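AxyAgu115A (Amphibacillus xylanus NBRC 15112, PDB 6NPS) is a family GH115 alpha-glucuronidase that probably cleaves glucuronic acid branches from arabinoglucuronoxylan. Local coordinates at residues A700-S705 and I759-P764; E638-V643 and K651-S656; Q720-C725 and V772-N777. The protein carries 3 engineered substitutions. All blocks are in the same frame, centred on the assembly; numbering follows the deposited sequence.

Contact 1: residues A700-S705 and I759-P764; sequences ASFTIS and ITVKTP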
loop_
_atom_site.group_PDB
_atom_site.type_symbol
_atom_site.label_atom_id
_atom_site.label_comp_id
_atom_site.label_asym_id
_atom_site.label_seq_id
_atom_site.Cartn_x
_atom_site.Cartn_y
_atom_site.Cartn_z
ATOM N N ALA A 700 -19.892 25.067 1.709
ATOM C CA ALA A 700 -19.120 23.942 1.190
ATOM C C ALA A 700 -17.730 24.473 0.864
ATOM O O ALA A 700 -17.492 25.686 0.882
ATOM C CB ALA A 700 -19.774 23.324 -0.044
ATOM N N SER A 701 -16.808 23.562 0.560
ATOM C CA SER A 701 -15.483 24.081 0.252
ATOM C C SER A 701 -14.704 23.104 -0.603
ATOM O O SER A 701 -15.020 21.913 -0.674
ATOM C CB SER A 701 -14.689 24.428 1.522
ATOM O OG SER A 701 -14.526 23.333 2.376
ATOM N N PHE A 702 -13.697 23.648 -1.289
ATOM C CA PHE A 702 -12.693 22.826 -1.949
ATOM C C PHE A 702 -11.324 23.394 -1.621
ATOM O O PHE A 702 -11.208 24.521 -1.129
ATOM C CB PHE A 702 -12.947 22.747 -3.467
ATOM C CG PHE A 702 -12.841 24.051 -4.206
ATOM C CD1 PHE A 702 -13.962 24.890 -4.361
ATOM C CD2 PHE A 702 -11.633 24.432 -4.789
ATOM C CE1 PHE A 702 -13.865 26.084 -5.096
ATOM C CE2 PHE A 702 -11.521 25.606 -5.519
ATOM C CZ PHE A 702 -12.642 26.454 -5.683
ATOM N N THR A 703 -10.269 22.612 -1.895
ATOM C CA THR A 703 -8.924 23.015 -1.534
ATOM C C THR A 703 -8.053 23.018 -2.775
ATOM O O THR A 703 -8.256 22.224 -3.702
ATOM C CB THR A 703 -8.377 22.069 -0.436
ATOM O OG1 THR A 703 -9.251 22.159 0.693
ATOM C CG2 THR A 703 -6.958 22.450 0.026
ATOM N N ILE A 704 -7.097 23.942 -2.795
ATOM C CA ILE A 704 -6.042 24.009 -3.803
ATOM C C ILE A 704 -4.704 23.820 -3.085
ATOM O O ILE A 704 -4.430 24.524 -2.104
ATOM C CB ILE A 704 -6.071 25.353 -4.559
ATOM C CG1 ILE A 704 -7.463 25.636 -5.128
ATOM C CG2 ILE A 704 -5.013 25.399 -5.691
ATOM C CD1 ILE A 704 -7.651 27.092 -5.526
ATOM N N SER A 705 -3.871 22.875 -3.577
ATOM C CA SER A 705 -2.673 22.430 -2.880
ATOM C C SER A 705 -1.473 22.392 -3.800
ATOM O O SER A 705 -1.567 21.947 -4.953
ATOM C CB SER A 705 -2.833 21.018 -2.294
ATOM O OG SER A 705 -3.934 20.985 -1.429
ATOM N N ILE A 759 -18.018 26.225 -11.315
ATOM C CA ILE A 759 -16.857 26.989 -10.887
ATOM C C ILE A 759 -15.681 26.579 -11.767
ATOM O O ILE A 759 -15.435 25.381 -11.971
ATOM C CB ILE A 759 -16.541 26.716 -9.399
ATOM C CG1 ILE A 759 -17.751 27.019 -8.503
ATOM C CG2 ILE A 759 -15.247 27.452 -8.959
ATOM C CD1 ILE A 759 -17.629 26.358 -7.133
ATOM N N THR A 760 -14.939 27.552 -12.272
ATOM C CA THR A 760 -13.754 27.270 -13.067
ATOM C C THR A 760 -12.505 27.671 -12.287
ATOM O O THR A 760 -12.400 28.805 -11.815
ATOM C CB THR A 760 -13.819 27.999 -14.399
ATOM O OG1 THR A 760 -14.795 27.351 -15.227
ATOM C CG2 THR A 760 -12.437 27.959 -15.087
ATOM N N VAL A 761 -11.569 26.734 -12.129
ATOM C CA VAL A 761 -10.314 26.985 -11.418
ATOM C C VAL A 761 -9.183 26.838 -12.427
ATOM O O VAL A 761 -8.887 25.718 -12.872
ATOM C CB VAL A 761 -10.089 26.021 -10.254
ATOM C CG1 VAL A 761 -8.788 26.401 -9.537
ATOM C CG2 VAL A 761 -11.277 26.046 -9.303
ATOM N N LYS A 762 -8.512 27.939 -12.739
ATOM C CA LYS A 762 -7.401 27.913 -13.675
ATOM C C LYS A 762 -6.091 27.893 -12.902
ATOM O O LYS A 762 -5.909 28.659 -11.943
ATOM C CB LYS A 762 -7.468 29.086 -14.654
ATOM C CG LYS A 762 -8.479 28.778 -15.740
ATOM C CD LYS A 762 -8.372 29.668 -16.966
ATOM C CE LYS A 762 -8.066 31.103 -16.590
ATOM N NZ LYS A 762 -9.288 31.965 -16.528
ATOM N N THR A 763 -5.203 26.967 -13.288
ATOM C CA THR A 763 -3.908 26.784 -12.650
ATOM C C THR A 763 -2.826 26.930 -13.715
ATOM O O THR A 763 -3.148 27.005 -14.909
ATOM C CB THR A 763 -3.810 25.405 -11.994
ATOM O OG1 THR A 763 -3.619 24.430 -13.023
ATOM C CG2 THR A 763 -5.073 25.072 -11.160
ATOM N N PRO A 764 -1.544 26.982 -13.340
ATOM C CA PRO A 764 -0.501 27.187 -14.359
ATOM C C PRO A 764 -0.455 26.112 -15.423
ATOM O O PRO A 764 0.056 26.379 -16.515
ATOM C CB PRO A 764 0.793 27.229 -13.534
ATOM C CG PRO A 764 0.331 27.842 -12.225
ATOM C CD PRO A 764 -1.003 27.183 -11.979
#
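F702 and I704 project from strand 700-706 toward I759 and V761 of strand 754-763 in the core of a beta sandwich. The two strands belong to different sheets, one antiparallel and one mixed. They run almost parallel, 8° apart, with their axes 10.7 Å from each other, a spacing that side chains rather than backbone bonds must fill.

The aromatic-aliphatic contacts come first. F702 and V761 approach from opposite directions, and the outer end of the ring does the touching: CE2 of F702 lies 3.8 Å from CG2 of V761, and CZ of F702 is 3.9 Å from the same methyl. On the other flank of the ring, CE1 of F702 comes within 4.3 Å of CD1 of I759. A phenylalanine suits this place because it is long enough to span about half of the gap, where V761 meets it from the other strand, and wide enough to serve two partners.

The purely aliphatic contact is made by the second branch of V761. With chi1 at -177°, CG1 stands anti to the backbone N and is presented to I704, whose CD1 is 4.2 Å away, while CG2 is left to the phenyl ring.

Polar chemistry is kept to the other face of strand 700-706, where the hydroxyls of S701 and T703 each bond to one carboxylate oxygen of D671. Within the core, I770 and I742 also pack on F702.

Since dispersion and the exclusion of water are all that act across the gap, the two strands are joined here by apolar fit, not by directional bonds.

Contact 2: residues E638-V643 and K651-S656; sequences EHIGFV and KNPVLS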
loop_
_atom_site.group_PDB
_atom_site.type_symbol
_atom_site.label_atom_id
_atom_site.label_comp_id
_atom_site.label_asym_id
_atom_site.label_seq_id
_atom_site.Cartn_x
_atom_site.Cartn_y
_atom_site.Cartn_z
ATOM N N GLU A 638 3.177 -2.223 26.108
ATOM C CA GLU A 638 3.195 -1.863 24.692
ATOM C C GLU A 638 1.772 -1.699 24.221
ATOM O O GLU A 638 0.915 -2.536 24.514
ATOM C CB GLU A 638 3.877 -2.941 23.843
ATOM C CG GLU A 638 5.378 -3.006 23.988
ATOM C CD GLU A 638 6.040 -1.706 23.583
ATOM O OE1 GLU A 638 5.698 -1.175 22.505
ATOM O OE2 GLU A 638 6.888 -1.208 24.354
ATOM N N HIS A 639 1.511 -0.610 23.476
ATOM C CA HIS A 639 0.135 -0.309 23.119
ATOM C C HIS A 639 -0.030 0.309 21.729
ATOM O O HIS A 639 -1.153 0.701 21.373
ATOM C CB HIS A 639 -0.467 0.610 24.176
ATOM C CG HIS A 639 0.341 1.836 24.428
ATOM N ND1 HIS A 639 1.427 1.856 25.277
ATOM C CD2 HIS A 639 0.237 3.094 23.917
ATOM C CE1 HIS A 639 1.954 3.068 25.282
ATOM N NE2 HIS A 639 1.244 3.839 24.476
ATOM N N ILE A 640 1.025 0.392 20.920
ATOM C CA ILE A 640 0.970 1.101 19.642
ATOM C C ILE A 640 1.092 0.108 18.501
ATOM O O ILE A 640 2.063 -0.656 18.443
ATOM C CB ILE A 640 2.052 2.192 19.563
ATOM C CG1 ILE A 640 1.678 3.353 20.519
ATOM C CG2 ILE A 640 2.133 2.780 18.077
ATOM C CD1 ILE A 640 2.846 4.341 20.756
ATOM N N GLY A 641 0.132 0.152 17.568
ATOM C CA GLY A 641 0.307 -0.500 16.265
ATOM C C GLY A 641 0.419 -2.014 16.307
ATOM O O GLY A 641 1.252 -2.588 15.597
ATOM N N PHE A 642 -0.403 -2.688 17.121
ATOM C CA PHE A 642 -0.335 -4.152 17.138
ATOM C C PHE A 642 -0.634 -4.680 15.741
ATOM O O PHE A 642 -1.505 -4.151 15.052
ATOM C CB PHE A 642 -1.353 -4.751 18.134
ATOM C CG PHE A 642 -0.916 -4.716 19.553
ATOM C CD1 PHE A 642 0.014 -3.767 19.999
ATOM C CD2 PHE A 642 -1.413 -5.657 20.475
ATOM C CE1 PHE A 642 0.429 -3.745 21.345
ATOM C CE2 PHE A 642 -1.047 -5.621 21.811
ATOM C CZ PHE A 642 -0.116 -4.682 22.259
ATOM N N VAL A 643 0.127 -5.678 15.299
ATOM C CA VAL A 643 -0.182 -6.409 14.072
ATOM C C VAL A 643 -0.628 -7.834 14.369
ATOM O O VAL A 643 -0.970 -8.571 13.428
ATOM C CB VAL A 643 1.028 -6.448 13.105
ATOM C CG1 VAL A 643 1.531 -5.046 12.802
ATOM C CG2 VAL A 643 2.127 -7.286 13.681
ATOM N N LYS A 651 4.269 -2.197 15.531
ATOM C CA LYS A 651 5.014 -1.251 14.706
ATOM C C LYS A 651 4.462 0.161 14.836
ATOM O O LYS A 651 3.246 0.383 14.906
ATOM C CB LYS A 651 5.011 -1.672 13.231
ATOM C CG LYS A 651 5.859 -2.937 12.987
ATOM C CD LYS A 651 5.699 -3.454 11.570
ATOM C CE LYS A 651 6.489 -4.771 11.392
ATOM N NZ LYS A 651 5.871 -5.921 12.122
ATOM N N ASN A 652 5.389 1.114 14.831
ATOM C CA ASN A 652 5.051 2.529 14.881
ATOM C C ASN A 652 4.487 3.020 13.539
ATOM O O ASN A 652 4.623 2.346 12.506
ATOM C CB ASN A 652 6.306 3.317 15.254
ATOM C CG ASN A 652 6.542 3.333 16.743
ATOM O OD1 ASN A 652 5.597 3.211 17.513
ATOM N ND2 ASN A 652 7.795 3.474 17.157
ATOM N N PRO A 653 3.859 4.201 13.525
ATOM C CA PRO A 653 3.456 4.813 12.238
ATOM C C PRO A 653 4.654 4.978 11.326
ATOM O O PRO A 653 5.756 5.313 11.772
ATOM C CB PRO A 653 2.898 6.187 12.646
ATOM C CG PRO A 653 2.582 6.060 14.108
ATOM C CD PRO A 653 3.501 5.036 14.693
ATOM N N VAL A 654 4.442 4.722 10.041
ATOM C CA VAL A 654 5.464 4.970 9.039
ATOM C C VAL A 654 5.182 6.351 8.442
ATOM O O VAL A 654 4.048 6.633 8.030
ATOM C CB VAL A 654 5.448 3.889 7.949
ATOM C CG1 VAL A 654 6.476 4.238 6.831
ATOM C CG2 VAL A 654 5.760 2.503 8.549
ATOM N N LEU A 655 6.187 7.219 8.414
ATOM C CA LEU A 655 5.974 8.592 7.941
ATOM C C LEU A 655 6.275 8.652 6.455
ATOM O O LEU A 655 7.274 8.084 6.002
ATOM C CB LEU A 655 6.904 9.578 8.645
ATOM C CG LEU A 655 6.912 9.494 10.168
ATOM C CD1 LEU A 655 7.912 10.491 10.684
ATOM C CD2 LEU A 655 5.523 9.808 10.664
ATOM N N SER A 656 5.451 9.383 5.703
ATOM C CA SER A 656 5.692 9.551 4.275
ATOM C C SER A 656 6.149 10.982 4.055
ATOM O O SER A 656 5.526 11.905 4.583
ATOM C CB SER A 656 4.429 9.295 3.465
ATOM O OG SER A 656 4.007 7.940 3.556
HETATM O O HOH W 1 5.260 0.198 18.177
#
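I640 leans on N652 and P653 where the chain, after helix 601-629, folds back past itself before strand 655-657. Its side chain forks at CB: a chi1 of -71° sets CG2 anti to the backbone N, and this methyl makes the contact. CG2 of I640 sits 3.5 Å from OD1 of N652, the two side chains meeting at a slant, and 4.3 Å from CD of P653. It also lies 4.1 Å from O of K651. The other branch, CG1, lies beside the backbone N and carries CD1 in an extended arm that makes no close contact with 651-656. The side chain as a whole packs on L613 of helix 601-629 and W585 of helix 564-596, so a branched apolar residue suits the place.

The backbone supplies the bonding. N of K651 donates to O of G641 at 3.0 Å, nearly straight at 163° although the donor stands well above the carbonyl plane. CA of G641 points a hydrogen at O of K651, 3.4 Å away; such closeness suits glycine, which has no side chain to intervene. CG2 of V643 lies beside NZ of K651, which bonds to O of E649.

A water donates to OD1 of N652 and, weakly, to O of I640. ND2 of that amide turns to the partner chain, bonding to O of L659 of the second subunit; L655 continues the sheet into it.

One amide thus meets the bridging water with its oxygen and the second subunit with its nitrogen, consistent with an asparagine serving both loop and interface.

Contact 3: residues Q720-C725 and V772-N777; sequences QDWLSC and VPVVNN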
loop_
_atom_site.group_PDB
_atom_site.type_symbol
_atom_site.label_atom_id
_atom_site.label_comp_id
_atom_site.label_asym_id
_atom_site.label_seq_id
_atom_site.Cartn_x
_atom_site.Cartn_y
_atom_site.Cartn_z
ATOM N N GLN A 720 -22.508 31.732 -12.844
ATOM C CA GLN A 720 -23.848 32.096 -12.386
ATOM C C GLN A 720 -23.733 33.175 -11.317
ATOM O O GLN A 720 -22.865 33.093 -10.439
ATOM C CB GLN A 720 -24.593 30.884 -11.776
ATOM C CG GLN A 720 -24.656 29.615 -12.644
ATOM C CD GLN A 720 -25.779 29.679 -13.658
ATOM O OE1 GLN A 720 -26.166 30.759 -14.076
ATOM N NE2 GLN A 720 -26.297 28.523 -14.066
ATOM N N ASP A 721 -24.668 34.140 -11.333
ATOM C CA ASP A 721 -24.663 35.216 -10.348
ATOM C C ASP A 721 -24.978 34.732 -8.939
ATOM O O ASP A 721 -24.461 35.301 -7.972
ATOM C CB ASP A 721 -25.650 36.303 -10.774
ATOM C CG ASP A 721 -25.333 36.850 -12.159
ATOM O OD1 ASP A 721 -26.245 36.914 -13.013
ATOM O OD2 ASP A 721 -24.150 37.182 -12.401
ATOM N N TRP A 722 -25.794 33.682 -8.784
ATOM C CA TRP A 722 -26.066 33.146 -7.441
ATOM C C TRP A 722 -24.926 32.321 -6.823
ATOM O O TRP A 722 -25.053 31.905 -5.649
ATOM C CB TRP A 722 -27.322 32.270 -7.459
ATOM C CG TRP A 722 -27.340 31.241 -8.536
ATOM C CD1 TRP A 722 -27.827 31.400 -9.809
ATOM C CD2 TRP A 722 -26.866 29.889 -8.455
ATOM N NE1 TRP A 722 -27.678 30.220 -10.516
ATOM C CE2 TRP A 722 -27.101 29.285 -9.704
ATOM C CE3 TRP A 722 -26.278 29.122 -7.438
ATOM C CZ2 TRP A 722 -26.746 27.947 -9.974
ATOM C CZ3 TRP A 722 -25.938 27.800 -7.708
ATOM C CH2 TRP A 722 -26.176 27.232 -8.968
ATOM N N LEU A 723 -23.842 32.047 -7.554
ATOM C CA LEU A 723 -22.790 31.132 -7.099
ATOM C C LEU A 723 -21.480 31.902 -6.987
ATOM O O LEU A 723 -21.047 32.538 -7.954
ATOM C CB LEU A 723 -22.631 29.952 -8.068
ATOM C CG LEU A 723 -21.504 28.914 -7.851
ATOM C CD1 LEU A 723 -21.717 28.159 -6.570
ATOM C CD2 LEU A 723 -21.455 27.934 -9.052
ATOM N N SER A 724 -20.867 31.889 -5.814
ATOM C CA SER A 724 -19.637 32.655 -5.670
ATOM C C SER A 724 -18.693 31.920 -4.733
ATOM O O SER A 724 -19.078 30.959 -4.057
ATOM C CB SER A 724 -19.933 34.072 -5.166
ATOM O OG SER A 724 -20.410 33.988 -3.841
ATOM N N CYS A 725 -17.441 32.385 -4.692
ATOM C CA CYS A 725 -16.413 31.795 -3.843
ATOM C C CYS A 725 -15.707 32.856 -3.016
ATOM O O CYS A 725 -15.771 34.048 -3.314
ATOM C CB CYS A 725 -15.372 31.006 -4.643
ATOM S SG CYS A 725 -15.996 29.891 -5.876
ATOM N N VAL A 772 -21.643 22.344 -9.545
ATOM C CA VAL A 772 -22.324 22.589 -8.278
ATOM C C VAL A 772 -23.827 22.482 -8.510
ATOM O O VAL A 772 -24.484 23.481 -8.825
ATOM C CB VAL A 772 -21.924 23.951 -7.689
ATOM C CG1 VAL A 772 -22.558 24.174 -6.278
ATOM C CG2 VAL A 772 -20.386 24.070 -7.622
ATOM N N PRO A 773 -24.417 21.300 -8.349
ATOM C CA PRO A 773 -25.876 21.185 -8.423
ATOM C C PRO A 773 -26.508 21.547 -7.083
ATOM O O PRO A 773 -25.945 21.308 -6.015
ATOM C CB PRO A 773 -26.083 19.704 -8.767
ATOM C CG PRO A 773 -24.924 19.017 -8.050
ATOM C CD PRO A 773 -23.751 19.995 -8.095
ATOM N N VAL A 774 -27.695 22.129 -7.143
ATOM C CA VAL A 774 -28.345 22.678 -5.961
ATOM C C VAL A 774 -29.781 22.179 -5.906
ATOM O O VAL A 774 -30.478 22.189 -6.920
ATOM C CB VAL A 774 -28.323 24.231 -5.968
ATOM C CG1 VAL A 774 -29.083 24.764 -4.737
ATOM C CG2 VAL A 774 -26.889 24.744 -5.951
ATOM N N VAL A 775 -30.229 21.773 -4.723
ATOM C CA VAL A 775 -31.644 21.538 -4.450
ATOM C C VAL A 775 -32.123 22.643 -3.506
ATOM O O VAL A 775 -31.516 22.891 -2.455
ATOM C CB VAL A 775 -31.876 20.133 -3.859
ATOM C CG1 VAL A 775 -33.283 20.022 -3.272
ATOM C CG2 VAL A 775 -31.629 19.043 -4.933
ATOM N N ASN A 776 -33.180 23.350 -3.897
ATOM C CA ASN A 776 -33.687 24.448 -3.094
ATOM C C ASN A 776 -35.147 24.241 -2.710
ATOM O O ASN A 776 -35.774 25.155 -2.162
ATOM C CB ASN A 776 -33.505 25.768 -3.866
ATOM C CG ASN A 776 -33.426 26.975 -2.962
ATOM O OD1 ASN A 776 -32.792 26.954 -1.909
ATOM N ND2 ASN A 776 -34.104 28.040 -3.362
ATOM N N ASN A 777 -35.718 23.114 -3.106
ATOM C CA ASN A 777 -36.985 22.618 -2.615
ATOM C C ASN A 777 -36.809 22.237 -1.157
ATOM O O ASN A 777 -35.999 21.364 -0.854
ATOM C CB ASN A 777 -37.353 21.396 -3.447
ATOM C CG ASN A 777 -38.789 21.023 -3.334
ATOM O OD1 ASN A 777 -39.464 21.422 -2.381
ATOM N ND2 ASN A 777 -39.284 20.253 -4.303
#
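W722 and L723 face V772 and V774 across a beta sandwich, near the end where the chain turns into strand 723-725. That short strand is at the margin of the antiparallel sheet, while strand 766-775 belongs to the mixed sheet opposite. The segments therefore meet mainly through side chains.

The aromatic contact is made by the six-membered ring of the indole. CZ3 of W722 lies 3.7 Å from CG2 of V774, and CH2 of W722 is 4.0 Å from that same methyl, the two side chains sliding past each other in opposite directions. At its edge, near the ring plane, CH2 of W722 also points to the backbone O of V772 at 4.1 Å. Tryptophan suits the position: it is broad enough to reach V774 from the turn, and A755 and V746 pack on it too.

The aliphatic contact is a slanting one between L723 and V772. With chi1 at 175°, L723 carries CG anti to its backbone N and reaches into the core, where CD1 of L723 meets CG1 of V772 at 4.1 Å. Beta-branched valines are well placed on strand 766-775, being compact and at ease in extended backbone.

Hydrogen bonding serves the turn itself. Q720 to L723 form a type I beta turn, closed by the bond from N of L723 to O of Q720 at 3.2 Å; OG1 of T718 lies in hydrogen-bonding contact with O of Q720 and O of L723, which must share its single proton.

The same turn folds two of its own residues against the indole. Over one face, toward the rim, CB of Q720 stands 3.4 Å above the ring plane of W722 and CB of L723 3.7 Å above it.

Overall arrangement
Contacts 1 and 3 belong to one beta sandwich: both join its antiparallel sheet to its mixed sheet, and their centres are 16 Å apart. Strands 754-763 and 766-775 are neighbours in the mixed sheet, and I759 of contact 1 packs on L723, C725 and V772 of contact 3, making the two a continuous apolar core. Contact 1 is wholly buried, whereas contact 3 lies nearer a turn, with a partly exposed tryptophan. Contact 2 is separate, about 14 Å from contact 1 and 30 Å from contact 3 at the nearest atoms. Partly buried beside the helices and the second subunit, it adds backbone bonding, a water bridge and intersubunit bonds to a smaller apolar part.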